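Long-range contact in ADP-ribosylating toxin CARDS (Mycoplasma pneumoniae, PDB 4TLV), which transfers ADP-ribose from NAD(+) to multiple target proteins in vitro, is the main virulence factor of this bacterium and causes vacuolation of mammalian cells: residues 80-85 with 145-150. Numbering follows the deposited sequence.
Sequences LYEIRA and NVRSAW. With SO4 (sulfate ion), chain G.
E82 faces two residues of the opposite strand at once, R147 and S148, and this extra residue makes a classic beta bulge in an otherwise regular antiparallel pair. E82 N donates to S148 O, and E82 O accepts from R147 N, 2.9 Å away. Its side chain runs out extended, CG anti to the backbone N (chi1 175°), which lays the carboxylate beside the R147 side chain. R147 NE meets E82 OE1 at 2.8 Å in a salt bridge; the oxygen lies in the guanidinium plane, yet the nitrogen comes from above the carboxylate plane, and NH2 adds a weak bond to the same oxygen. S148 OG is held by E179. A bend at chi3 (81°) turns the R147 guanidinium so that NH1 and NH2 grip O1 and O4 of a sulfate, probably from the crystallisation liquor, which R8 also binds. On the same face, the edge of the W150 indole reaches back over the strand, CZ3 3.8 Å from E82 CB, and L80 lies alongside W150, CD2 3.8 Å from CE3. The other face is mainly apolar: A149 CB lies 3.6 Å from Y81 CE1, while the Y81 hydroxyl bonds R16 O. At the bulge-side end, N145 ND2 bonds R84 O at 2.9 Å, almost straight, while one water joins N145 OD1 to R84 NH2; R84 NH1 is held by T190. Within the mART domain's antiparallel sheet, these two inner strands lie between strand 9-14, beside 80-85, and strand 168-181, beside 145-150, while helix 18-24 packs on the Y81, V146 and A149 face.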
loop_
_atom_site.group_PDB
_atom_site.type_symbol
_atom_site.label_atom_id
_atom_site.label_comp_id
_atom_site.label_asym_id
_atom_site.label_seq_id
_atom_site.Cartn_x
_atom_site.Cartn_y
_atom_site.Cartn_z
ATOM N N LEU A 80 -14.766 5.086 14.193
ATOM C CA LEU A 80 -13.373 5.200 13.779
ATOM C C LEU A 80 -12.641 5.908 14.895
ATOM O O LEU A 80 -13.017 7.015 15.277
ATOM C CB LEU A 80 -13.266 6.028 12.510
ATOM C CG LEU A 80 -11.855 6.434 12.063
ATOM C CD1 LEU A 80 -11.093 5.203 11.570
ATOM C CD2 LEU A 80 -11.961 7.469 10.970
ATOM N N TYR A 81 -11.604 5.267 15.424
ATOM C CA TYR A 81 -10.797 5.871 16.473
ATOM C C TYR A 81 -9.437 6.321 15.973
ATOM O O TYR A 81 -8.758 5.588 15.246
ATOM C CB TYR A 81 -10.593 4.875 17.601
ATOM C CG TYR A 81 -11.872 4.575 18.313
ATOM C CD1 TYR A 81 -12.372 5.457 19.267
ATOM C CD2 TYR A 81 -12.604 3.432 18.025
ATOM C CE1 TYR A 81 -13.552 5.193 19.924
ATOM C CE2 TYR A 81 -13.799 3.169 18.674
ATOM C CZ TYR A 81 -14.260 4.049 19.625
ATOM O OH TYR A 81 -15.442 3.807 20.284
ATOM N N GLU A 82 -9.043 7.518 16.397
ATOM C CA GLU A 82 -7.732 8.076 16.101
ATOM C C GLU A 82 -6.867 7.906 17.345
ATOM O O GLU A 82 -7.241 8.360 18.425
ATOM C CB GLU A 82 -7.880 9.557 15.767
ATOM C CG GLU A 82 -6.561 10.279 15.560
ATOM C CD GLU A 82 -6.772 11.762 15.282
ATOM O OE1 GLU A 82 -7.202 12.477 16.199
ATOM O OE2 GLU A 82 -6.521 12.190 14.148
ATOM N N ILE A 83 -5.713 7.252 17.192
ATOM C CA ILE A 83 -4.929 6.768 18.320
ATOM C C ILE A 83 -3.479 7.229 18.179
ATOM O O ILE A 83 -2.834 6.935 17.170
ATOM C CB ILE A 83 -4.939 5.212 18.345
ATOM C CG1 ILE A 83 -6.375 4.663 18.358
ATOM C CG2 ILE A 83 -4.097 4.666 19.498
ATOM C CD1 ILE A 83 -6.480 3.172 17.971
ATOM N N ARG A 84 -2.965 7.940 19.185
ATOM C CA ARG A 84 -1.576 8.378 19.163
ATOM C C ARG A 84 -0.698 7.153 19.325
ATOM O O ARG A 84 -0.875 6.378 20.259
ATOM C CB ARG A 84 -1.268 9.401 20.280
ATOM C CG ARG A 84 0.192 9.852 20.349
ATOM C CD ARG A 84 0.444 10.902 21.482
ATOM N NE ARG A 84 -0.309 10.570 22.694
ATOM C CZ ARG A 84 0.032 9.616 23.556
ATOM N NH1 ARG A 84 1.147 8.904 23.371
ATOM N NH2 ARG A 84 -0.748 9.365 24.602
ATOM N N ALA A 85 0.253 6.992 18.412
ATOM C CA ALA A 85 1.177 5.859 18.449
ATOM C C ALA A 85 2.378 6.140 19.354
ATOM O O ALA A 85 2.784 7.282 19.514
ATOM C CB ALA A 85 1.653 5.535 17.051
ATOM N N ASN A 145 -4.060 7.092 24.990
ATOM C CA ASN A 145 -3.605 7.182 23.596
ATOM C C ASN A 145 -4.723 7.597 22.625
ATOM O O ASN A 145 -4.445 8.023 21.508
ATOM C CB ASN A 145 -3.033 5.836 23.096
ATOM C CG ASN A 145 -1.678 5.502 23.700
ATOM O OD1 ASN A 145 -1.651 5.248 25.005
ATOM N ND2 ASN A 145 -0.665 5.451 22.985
ATOM N N VAL A 146 -5.981 7.438 23.031
ATOM C CA VAL A 146 -7.091 7.587 22.085
ATOM C C VAL A 146 -7.559 9.040 22.061
ATOM O O VAL A 146 -8.080 9.555 23.061
ATOM C CB VAL A 146 -8.269 6.645 22.432
ATOM C CG1 VAL A 146 -9.379 6.750 21.378
ATOM C CG2 VAL A 146 -7.787 5.198 22.534
ATOM N N ARG A 147 -7.331 9.720 20.944
ATOM C CA ARG A 147 -7.612 11.149 20.902
ATOM C C ARG A 147 -9.043 11.466 20.502
ATOM O O ARG A 147 -9.671 12.337 21.105
ATOM C CB ARG A 147 -6.648 11.899 19.976
ATOM C CG ARG A 147 -6.890 13.429 19.975
ATOM C CD ARG A 147 -5.734 14.220 19.351
ATOM N NE ARG A 147 -5.812 14.235 17.886
ATOM C CZ ARG A 147 -5.108 15.056 17.119
ATOM N NH1 ARG A 147 -4.270 15.935 17.676
ATOM N NH2 ARG A 147 -5.239 15.013 15.804
ATOM N N SER A 148 -9.547 10.775 19.478
ATOM C CA SER A 148 -10.824 11.159 18.859
ATOM C C SER A 148 -11.596 9.948 18.362
ATOM O O SER A 148 -11.037 8.862 18.205
ATOM C CB SER A 148 -10.576 12.087 17.660
ATOM O OG SER A 148 -9.688 13.141 17.998
ATOM N N ALA A 149 -12.883 10.151 18.088
ATOM C CA ALA A 149 -13.703 9.138 17.430
ATOM C C ALA A 149 -14.702 9.803 16.488
ATOM O O ALA A 149 -15.101 10.944 16.723
ATOM C CB ALA A 149 -14.432 8.309 18.452
ATOM N N TRP A 150 -15.071 9.094 15.413
ATOM C CA TRP A 150 -16.148 9.508 14.509
ATOM C C TRP A 150 -17.092 8.337 14.318
ATOM O O TRP A 150 -16.653 7.195 14.197
ATOM C CB TRP A 150 -15.625 9.857 13.111
ATOM C CG TRP A 150 -14.706 11.001 13.037
ATOM C CD1 TRP A 150 -15.013 12.276 12.669
ATOM C CD2 TRP A 150 -13.308 10.990 13.328
ATOM N NE1 TRP A 150 -13.889 13.064 12.708
ATOM C CE2 TRP A 150 -12.827 12.295 13.110
ATOM C CE3 TRP A 150 -12.411 9.996 13.737
ATOM C CZ2 TRP A 150 -11.491 12.639 13.297
ATOM C CZ3 TRP A 150 -11.088 10.339 13.927
ATOM C CH2 TRP A 150 -10.640 11.650 13.707
HETATM S S SO4 G . -1.931 16.966 14.815
HETATM O O1 SO4 G . -2.078 17.218 16.246
HETATM O O2 SO4 G . -1.543 18.193 14.097
HETATM O O3 SO4 G . -0.884 15.968 14.626
HETATM O O4 SO4 G . -3.217 16.483 14.274
HETATM O O HOH W 1 -0.279 7.129 26.472
#